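Side-chain contacts in kelch domain-containing protein (Colletotrichum graminicola M1.001, PDB 5C86), which probably oxidises primary alcohols to aldehydes with molecular oxygen at a copper site, as a member of the AA5 family of copper-radical oxidases: residues V148-P151 and K152-T155; G216-E219 and D220-C223; V64-T67 and Q68-M71; A465-E468 and A469-C473. One frame throughout, in Å; residues are numbered along the deposited sequence. Where two conformers were deposited one is given.

Contact 1 (V148-P151 and K152-T155); sequences VYDP and KANT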
loop_
_atom_site.group_PDB
_atom_site.type_symbol
_atom_site.label_atom_id
_atom_site.label_comp_id
_atom_site.label_asym_id
_atom_site.label_seq_id
_atom_site.Cartn_x
_atom_site.Cartn_y
_atom_site.Cartn_z
ATOM N N VAL A 148 6.711 17.871 5.909
ATOM C CA VAL A 148 7.570 17.071 4.995
ATOM C C VAL A 148 8.913 16.773 5.613
ATOM O O VAL A 148 9.550 17.652 6.242
ATOM C CB VAL A 148 7.638 17.716 3.650
ATOM C CG1 VAL A 148 8.336 19.089 3.623
ATOM C CG2 VAL A 148 8.319 16.772 2.619
ATOM N N TYR A 149 9.349 15.504 5.495
ATOM C CA TYR A 149 10.576 15.012 6.000
ATOM C C TYR A 149 11.640 14.938 4.872
ATOM O O TYR A 149 11.411 14.291 3.840
ATOM C CB TYR A 149 10.439 13.664 6.614
ATOM C CG TYR A 149 11.661 13.088 7.216
ATOM C CD1 TYR A 149 12.242 13.629 8.378
ATOM C CD2 TYR A 149 12.286 12.007 6.664
ATOM C CE1 TYR A 149 13.347 13.054 8.950
ATOM C CE2 TYR A 149 13.429 11.407 7.209
ATOM C CZ TYR A 149 14.013 11.950 8.384
ATOM O OH TYR A 149 15.190 11.389 8.920
ATOM N N ASP A 150 12.823 15.491 5.121
ATOM C CA ASP A 150 13.928 15.433 4.151
ATOM C C ASP A 150 14.883 14.461 4.755
ATOM O O ASP A 150 15.565 14.749 5.726
ATOM C CB ASP A 150 14.561 16.806 3.955
ATOM C CG ASP A 150 15.775 16.764 2.980
ATOM O OD1 ASP A 150 16.322 15.676 2.789
ATOM O OD2 ASP A 150 16.145 17.811 2.467
ATOM N N PRO A 151 15.029 13.249 4.207
ATOM C CA PRO A 151 15.816 12.237 4.830
ATOM C C PRO A 151 17.303 12.519 4.753
ATOM O O PRO A 151 18.041 11.982 5.534
ATOM C CB PRO A 151 15.443 10.938 4.071
ATOM C CG PRO A 151 14.961 11.431 2.791
ATOM C CD PRO A 151 14.214 12.681 3.110
ATOM N N LYS A 152 17.721 13.329 3.815
ATOM C CA LYS A 152 19.160 13.728 3.707
ATOM C C LYS A 152 19.531 14.689 4.798
ATOM O O LYS A 152 20.660 14.679 5.206
ATOM C CB LYS A 152 19.449 14.359 2.349
ATOM C CG LYS A 152 19.281 13.329 1.198
ATOM C CD LYS A 152 19.383 13.965 -0.210
ATOM C CE LYS A 152 18.367 15.115 -0.428
ATOM N NZ LYS A 152 16.949 14.952 0.145
ATOM N N ALA A 153 18.592 15.536 5.237
ATOM C CA ALA A 153 18.874 16.502 6.360
ATOM C C ALA A 153 18.312 16.083 7.715
ATOM O O ALA A 153 18.522 16.825 8.668
ATOM C CB ALA A 153 18.325 17.834 5.995
ATOM N N ASN A 154 17.637 14.915 7.824
ATOM C CA ASN A 154 16.829 14.451 8.986
ATOM C C ASN A 154 16.017 15.568 9.619
ATOM O O ASN A 154 16.098 15.759 10.845
ATOM C CB ASN A 154 17.728 13.723 9.999
ATOM C CG ASN A 154 16.998 13.063 11.193
ATOM O OD1 ASN A 154 15.899 12.486 11.162
ATOM N ND2 ASN A 154 17.670 13.143 12.320
ATOM N N THR A 155 15.285 16.302 8.802
ATOM C CA THR A 155 14.450 17.403 9.249
ATOM C C THR A 155 13.016 17.222 8.803
ATOM O O THR A 155 12.789 16.749 7.685
ATOM C CB THR A 155 14.896 18.759 8.678
ATOM O OG1 THR A 155 14.776 18.756 7.232
ATOM C CG2 THR A 155 16.316 19.051 9.086
HETATM O O HOH W 1 12.140 19.082 5.708
#

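Contact 2 (G216-E219 and D220-C223); sequences GTDE and DSMC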
loop_
_atom_site.group_PDB
_atom_site.type_symbol
_atom_site.label_atom_id
_atom_site.label_comp_id
_atom_site.label_asym_id
_atom_site.label_seq_id
_atom_site.Cartn_x
_atom_site.Cartn_y
_atom_site.Cartn_z
ATOM N N GLY A 216 -16.229 12.736 -8.874
ATOM C CA GLY A 216 -17.521 12.454 -9.525
ATOM C C GLY A 216 -18.708 12.796 -8.670
ATOM O O GLY A 216 -18.700 13.843 -8.050
ATOM N N THR A 217 -19.702 11.916 -8.633
ATOM C CA THR A 217 -20.815 12.083 -7.725
ATOM C C THR A 217 -20.654 11.217 -6.482
ATOM O O THR A 217 -21.596 10.962 -5.783
ATOM C CB THR A 217 -22.140 11.637 -8.387
ATOM O OG1 THR A 217 -21.995 10.267 -8.849
ATOM C CG2 THR A 217 -22.420 12.617 -9.512
ATOM N N ASP A 218 -19.436 10.749 -6.198
ATOM C CA ASP A 218 -19.234 9.945 -4.960
ATOM C C ASP A 218 -19.468 10.767 -3.718
ATOM O O ASP A 218 -19.373 12.043 -3.694
ATOM C CB ASP A 218 -17.788 9.392 -4.952
ATOM C CG ASP A 218 -17.600 8.148 -4.087
ATOM O OD1 ASP A 218 -18.611 7.487 -3.739
ATOM O OD2 ASP A 218 -16.386 7.827 -3.784
ATOM N N GLU A 219 -19.814 10.047 -2.674
ATOM C CA GLU A 219 -19.898 10.611 -1.328
ATOM C C GLU A 219 -18.534 10.474 -0.608
ATOM O O GLU A 219 -17.640 9.771 -1.051
ATOM C CB GLU A 219 -21.008 9.935 -0.492
ATOM C CG GLU A 219 -22.467 10.047 -0.983
ATOM C CD GLU A 219 -22.899 11.461 -1.319
ATOM O OE1 GLU A 219 -22.446 12.459 -0.686
ATOM O OE2 GLU A 219 -23.708 11.585 -2.257
ATOM N N ASP A 220 -18.403 11.109 0.524
ATOM C CA ASP A 220 -17.257 10.896 1.382
ATOM C C ASP A 220 -17.141 9.367 1.689
ATOM O O ASP A 220 -18.149 8.645 1.853
ATOM C CB ASP A 220 -17.473 11.579 2.696
ATOM C CG ASP A 220 -17.374 13.097 2.601
ATOM O OD1 ASP A 220 -16.875 13.674 1.611
ATOM O OD2 ASP A 220 -17.716 13.744 3.628
ATOM N N SER A 221 -15.872 8.865 1.699
ATOM C CA SER A 221 -15.645 7.420 1.605
ATOM C C SER A 221 -14.479 7.032 2.510
ATOM O O SER A 221 -13.509 6.406 2.089
ATOM C CB SER A 221 -15.269 7.083 0.153
ATOM O OG SER A 221 -16.366 7.223 -0.729
ATOM N N MET A 222 -14.663 7.229 3.812
ATOM C CA MET A 222 -13.639 6.909 4.772
ATOM C C MET A 222 -13.389 5.411 4.758
ATOM O O MET A 222 -14.346 4.645 4.756
ATOM C CB MET A 222 -14.074 7.325 6.158
ATOM C CG MET A 222 -13.049 7.020 7.268
ATOM S SD MET A 222 -11.410 7.741 7.063
ATOM C CE MET A 222 -11.733 9.468 7.307
ATOM N N CYS A 223 -12.111 5.038 4.728
ATOM C CA CYS A 223 -11.669 3.644 4.697
ATOM C C CYS A 223 -12.214 2.895 3.522
ATOM O O CYS A 223 -12.404 1.678 3.573
ATOM C CB CYS A 223 -11.925 2.924 6.010
ATOM S SG CYS A 223 -10.991 3.761 7.364
HETATM O O HOH W 2 -18.447 5.679 -1.618
HETATM O O HOH W 3 -20.779 12.630 1.570
#

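Contact 3 (V64-T67 and Q68-M71); sequences VQNT and QHDM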
loop_
_atom_site.group_PDB
_atom_site.type_symbol
_atom_site.label_atom_id
_atom_site.label_comp_id
_atom_site.label_asym_id
_atom_site.label_seq_id
_atom_site.Cartn_x
_atom_site.Cartn_y
_atom_site.Cartn_z
ATOM N N VAL A 64 10.522 -7.443 20.621
ATOM C CA VAL A 64 10.477 -6.054 20.785
ATOM C C VAL A 64 11.490 -5.373 19.904
ATOM O O VAL A 64 12.633 -5.057 20.263
ATOM C CB VAL A 64 10.559 -5.574 22.273
ATOM C CG1 VAL A 64 10.520 -4.051 22.316
ATOM C CG2 VAL A 64 9.437 -6.160 23.063
ATOM N N GLN A 65 11.083 -5.128 18.654
ATOM C CA GLN A 65 12.074 -4.750 17.670
ATOM C C GLN A 65 12.241 -3.273 17.686
ATOM O O GLN A 65 13.234 -2.764 17.201
ATOM C CB GLN A 65 11.649 -5.213 16.244
ATOM C CG GLN A 65 12.830 -5.216 15.299
ATOM C CD GLN A 65 12.423 -5.439 13.865
ATOM O OE1 GLN A 65 11.230 -5.709 13.577
ATOM N NE2 GLN A 65 13.403 -5.384 12.954
ATOM N N ASN A 66 11.244 -2.535 18.252
ATOM C CA ASN A 66 11.351 -1.138 18.411
ATOM C C ASN A 66 11.160 -0.831 19.911
ATOM O O ASN A 66 10.115 -1.114 20.456
ATOM C CB ASN A 66 10.265 -0.375 17.597
ATOM C CG ASN A 66 10.544 1.085 17.550
ATOM O OD1 ASN A 66 11.129 1.662 18.493
ATOM N ND2 ASN A 66 10.225 1.745 16.458
ATOM N N THR A 67 12.237 -0.321 20.526
ATOM C CA THR A 67 12.245 -0.116 21.997
ATOM C C THR A 67 11.842 1.255 22.433
ATOM O O THR A 67 11.782 1.479 23.666
ATOM C CB THR A 67 13.719 -0.360 22.551
ATOM O OG1 THR A 67 14.622 0.706 22.146
ATOM C CG2 THR A 67 14.142 -1.736 22.205
ATOM N N GLN A 68 11.618 2.194 21.521
ATOM C CA GLN A 68 11.305 3.592 21.788
ATOM C C GLN A 68 9.924 4.135 21.307
ATOM O O GLN A 68 9.520 5.210 21.705
ATOM C CB GLN A 68 12.350 4.494 21.164
ATOM C CG GLN A 68 13.752 4.300 21.796
ATOM C CD GLN A 68 14.830 5.283 21.308
ATOM O OE1 GLN A 68 14.668 6.521 21.301
ATOM N NE2 GLN A 68 15.951 4.721 20.870
ATOM N N HIS A 69 9.290 3.422 20.360
ATOM C CA HIS A 69 8.099 3.911 19.605
ATOM C C HIS A 69 7.157 2.748 19.570
ATOM O O HIS A 69 7.537 1.614 19.183
ATOM C CB HIS A 69 8.612 4.334 18.218
ATOM C CG HIS A 69 7.616 4.922 17.278
ATOM N ND1 HIS A 69 8.045 5.451 16.069
ATOM C CD2 HIS A 69 6.274 5.096 17.319
ATOM C CE1 HIS A 69 7.004 5.898 15.392
ATOM N NE2 HIS A 69 5.934 5.760 16.143
ATOM N N ASP A 70 5.905 2.992 20.037
ATOM C CA ASP A 70 4.792 2.078 19.833
ATOM C C ASP A 70 4.122 2.502 18.524
ATOM O O ASP A 70 3.543 3.603 18.436
ATOM C CB ASP A 70 3.721 2.236 20.963
ATOM C CG ASP A 70 2.670 1.176 20.895
ATOM O OD1 ASP A 70 2.274 0.817 19.729
ATOM O OD2 ASP A 70 2.165 0.637 21.898
ATOM N N MET A 71 4.390 1.697 17.496
ATOM C CA MET A 71 4.076 2.038 16.133
ATOM C C MET A 71 2.656 1.630 15.673
ATOM O O MET A 71 2.406 1.449 14.476
ATOM C CB MET A 71 5.133 1.415 15.197
ATOM C CG MET A 71 6.521 1.962 15.384
ATOM S SD MET A 71 7.735 1.353 14.185
ATOM C CE MET A 71 7.532 -0.306 14.458
#

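Contact 4 (A465-E468 and A469-C473); sequences AMNE and AGVPC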
loop_
_atom_site.group_PDB
_atom_site.type_symbol
_atom_site.label_atom_id
_atom_site.label_comp_id
_atom_site.label_asym_id
_atom_site.label_seq_id
_atom_site.Cartn_x
_atom_site.Cartn_y
_atom_site.Cartn_z
ATOM N N ALA A 465 7.994 -10.314 -15.036
ATOM C CA ALA A 465 7.922 -10.635 -16.434
ATOM C C ALA A 465 6.787 -11.642 -16.553
ATOM O O ALA A 465 6.722 -12.600 -15.747
ATOM C CB ALA A 465 9.192 -11.239 -16.916
ATOM N N MET A 466 5.942 -11.455 -17.550
ATOM C CA MET A 466 4.778 -12.286 -17.782
ATOM C C MET A 466 4.921 -12.918 -19.168
ATOM O O MET A 466 5.119 -12.250 -20.161
ATOM C CB MET A 466 3.487 -11.481 -17.655
ATOM C CG MET A 466 3.201 -11.083 -16.204
ATOM S SD MET A 466 2.404 -9.471 -15.988
ATOM C CE MET A 466 3.665 -8.363 -16.651
ATOM N N ASN A 467 4.805 -14.256 -19.237
ATOM C CA ASN A 467 4.815 -14.927 -20.510
ATOM C C ASN A 467 3.572 -14.596 -21.324
ATOM O O ASN A 467 2.696 -13.795 -20.931
ATOM C CB ASN A 467 5.037 -16.459 -20.296
ATOM C CG ASN A 467 3.852 -17.170 -19.745
ATOM O OD1 ASN A 467 2.734 -16.676 -19.717
ATOM N ND2 ASN A 467 4.091 -18.452 -19.321
ATOM N N GLU A 468 3.524 -15.159 -22.520
ATOM C CA GLU A 468 2.514 -14.822 -23.464
ATOM C C GLU A 468 1.116 -15.177 -22.957
ATOM O O GLU A 468 0.107 -14.489 -23.303
ATOM C CB GLU A 468 2.815 -15.514 -24.812
ATOM C CG GLU A 468 1.929 -15.069 -25.952
ATOM C CD GLU A 468 2.478 -15.456 -27.351
ATOM O OE1 GLU A 468 3.478 -16.242 -27.493
ATOM O OE2 GLU A 468 1.913 -14.944 -28.355
ATOM N N ALA A 469 0.998 -16.234 -22.129
ATOM C CA ALA A 469 -0.265 -16.590 -21.505
ATOM C C ALA A 469 -0.611 -15.713 -20.304
ATOM O O ALA A 469 -1.639 -15.873 -19.677
ATOM C CB ALA A 469 -0.282 -18.069 -21.077
ATOM N N GLY A 470 0.306 -14.874 -19.854
ATOM C CA GLY A 470 0.022 -14.009 -18.730
ATOM C C GLY A 470 0.567 -14.476 -17.384
ATOM O O GLY A 470 0.346 -13.768 -16.405
ATOM N N VAL A 471 1.337 -15.563 -17.356
ATOM C CA VAL A 471 1.855 -16.035 -16.113
ATOM C C VAL A 471 3.100 -15.293 -15.688
ATOM O O VAL A 471 4.074 -15.208 -16.446
ATOM C CB VAL A 471 2.237 -17.561 -16.258
ATOM C CG1 VAL A 471 2.766 -18.045 -14.958
ATOM C CG2 VAL A 471 1.041 -18.333 -16.833
ATOM N N PRO A 472 3.131 -14.712 -14.471
ATOM C CA PRO A 472 4.287 -13.981 -14.033
ATOM C C PRO A 472 5.358 -14.821 -13.423
ATOM O O PRO A 472 5.101 -15.874 -12.764
ATOM C CB PRO A 472 3.754 -13.054 -12.983
ATOM C CG PRO A 472 2.606 -13.832 -12.364
ATOM C CD PRO A 472 2.009 -14.606 -13.489
ATOM N N CYS A 473 6.596 -14.397 -13.612
ATOM C CA CYS A 473 7.704 -14.899 -12.858
ATOM C C CYS A 473 7.585 -14.506 -11.392
ATOM O O CYS A 473 6.742 -13.655 -11.014
ATOM C CB CYS A 473 9.027 -14.479 -13.407
ATOM S SG CYS A 473 9.357 -12.708 -13.310
#

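Contact 1 (V148-P151 and K152-T155)
Asp-150 and Thr-155 face each other as an antiparallel hydrogen-bonded pair where strands 147-150 and 155-158 meet in a beta hairpin of the kelch propeller blade, and the Asp-150 N to Thr-155 O bond of 2.9 Å closes the turn. Asn-154 and Thr-155 together oppose Asp-150 as a G1 beta bulge; the bulge needs a left-handed backbone at Asn-154, which asparagine accepts more readily than most residues. Its amide is also used: the Tyr-149 hydroxyl donates to Asn-154 OD1 over 2.6 Å. That oxygen lies at the ring edge, with the ring and amide planes 81° apart, and takes a second hydrogen from Ser-112 N, just after strand 109-111, the last strand of the preceding sheet. Tyr-149 and Trp-156, whose rings meet, probably correspond to the tyrosine and tryptophan of the kelch motif. Asp-150 OD1 receives Lys-152 N at 2.9 Å and, from the opposite face of the carboxylate, Lys-152 NZ at 2.8 Å. Bends at chi3 (-56°) and chi4 curl the lysine back to form this salt bridge, probably steadying the carboxylate's negative charge. Water 1 donates to Val-148 O at 3.0 Å.

Contact 2 (G216-E219 and D220-C223)
The Ser-221 side chain reaches back to Asp-218 and Glu-219 within the connection from strand 208-214 to strand 225-230, a passage with no regular secondary structure. Its hydroxyl is the point where the two short segments meet. Ser-221 OG lies between Glu-219 O, 2.9 Å away, and Asp-218 OD2, 3.1 Å away. Serine suits the place: one carbon brings the hydroxyl back to the chain, and with OG set anti to its own carbonyl carbon (chi1 -70°) it points at the peptide two residues earlier. Water 2 adds a further link, donating to Asp-218 OD1 at 2.8 Å and to Ser-221 OG at 2.7 Å. The linked strands are the last of one four-stranded antiparallel sheet and the first of the next, so this is a connection between consecutive blades of the beta-propeller. The Asp-218 carboxylate is held mainly from outside the contact: OD2 forms a salt bridge with Arg-215 and OD1 accepts from Asn-253 ND2. Such neighbours would be expected to favour its charged form. Asp-220, whose side chain turns the other way, fastens the passage to other loops, OD1 receiving Lys-196 N and OD2 Gln-170 N. Glutamate is long enough for OE1 to share a water with the backbone: the Glu-219 chain bends at chi2 (-50°), a long, weak ion pair from Lys-196 NZ reaches OE1, and water 3 donates to Glu-219 OE1 at 2.8 Å while accepting from Asp-220 N at 3.0 Å.

Contact 3 (V64-T67 and Q68-M71)
Asn-66 OD1 accepts the Gln-68 amide hydrogen at 3.1 Å, with an N-H...O angle of 160°, which makes an Asx turn at the end of strand 63-66. The His-69 N bond to the same oxygen, 3.2 Å long, is weak. Asparagine suits the place because its short side chain lets one oxygen imitate a backbone carbonyl; CG lies anti to its backbone N (chi1 -169°), carrying the amide across the bend. The other end of that amide meets sulfur: Asn-66 ND2 makes a weak hydrogen bond to Met-71 SD at 3.4 Å, and the His-69 CB methylene lies 3.5 Å from Asn-66 ND2. Met-71 in turn lays its CG over the centre of one face of the His-69 ring, 3.6 Å above the plane. Farther out, both ring nitrogens are engaged, ND1 with Ser-96 OG and NE2 with Gly-88 O, so the imidazole cannot easily rotate. Thr-47 OG1 bonds to His-69 O and Met-71 N, while Gln-65 and Asn-66 together face Thr-47 as a classic beta bulge. With its oxygen held by the Gln-68 amide and more weakly by that of His-69, and its nitrogen turned to a polarisable thioether, the buried Asn-66 amide has a defined orientation, since flipping it would set N-H against N-H.

Contact 4 (A465-E468 and A469-C473)
The Asn-467 amide lies alongside Val-471 in a beta hairpin of the galactose oxidase-like E-set domain, its ND2 3.7 Å from Val-471 CB, while Val-471 N donates to Asn-467 OD1 at 3.0 Å from above the carbonyl plane, 51° out of it. The puckered Pro-472 ring meets methylene: Met-466 CG, in the conformer given, is 3.8 Å from Pro-472 CB. A type I beta turn from Asn-467 to Gly-470 carries the chain from strand 459-466 towards strand 476-481. Gly-470 N closes that turn on Asn-467 O at 2.8 Å, and the positive phi at Gly-470 (100°) calls for glycine, since a CB would jam against the preceding carbonyl oxygen. Asparagine suits the first turn position because CG, set between its backbone N and carbonyl carbon (chi1 73°), brings OD1 across to Val-471 N; its own N is bonded to Val-471 O. Arg-384 secures the returning arm by donating to Pro-472 O. The small Ala-465 methyl packs against the sulfur, CB 3.9 Å from Cys-473 SG; Cys-473 N gives to Ala-465 O at 2.8 Å, and Ala-465 N gives to Cys-473 SG at 3.3 Å.

How the contacts relate
All four contacts are local and follow one another in series, none nesting in or crossing another. From the N terminus, contact 3 comes first, turning the chain out of strand 63-66 towards the blade that opens with 75-78; its Met-71 is about 10 Å, side chain to side chain, from His-423, which binds copper in the metal-bound form; no copper is modelled here. Contact 1 closes a hairpin between the last two strands of the next blade, 147-150 and 155-158, its centre about 21 Å from that of contact 3. Contact 2 lies between the blade ending at 208-214 and the one beginning at 225-230. Contact 4 closes the last hairpin, in the E-set domain, across the chain's centre from contact 3.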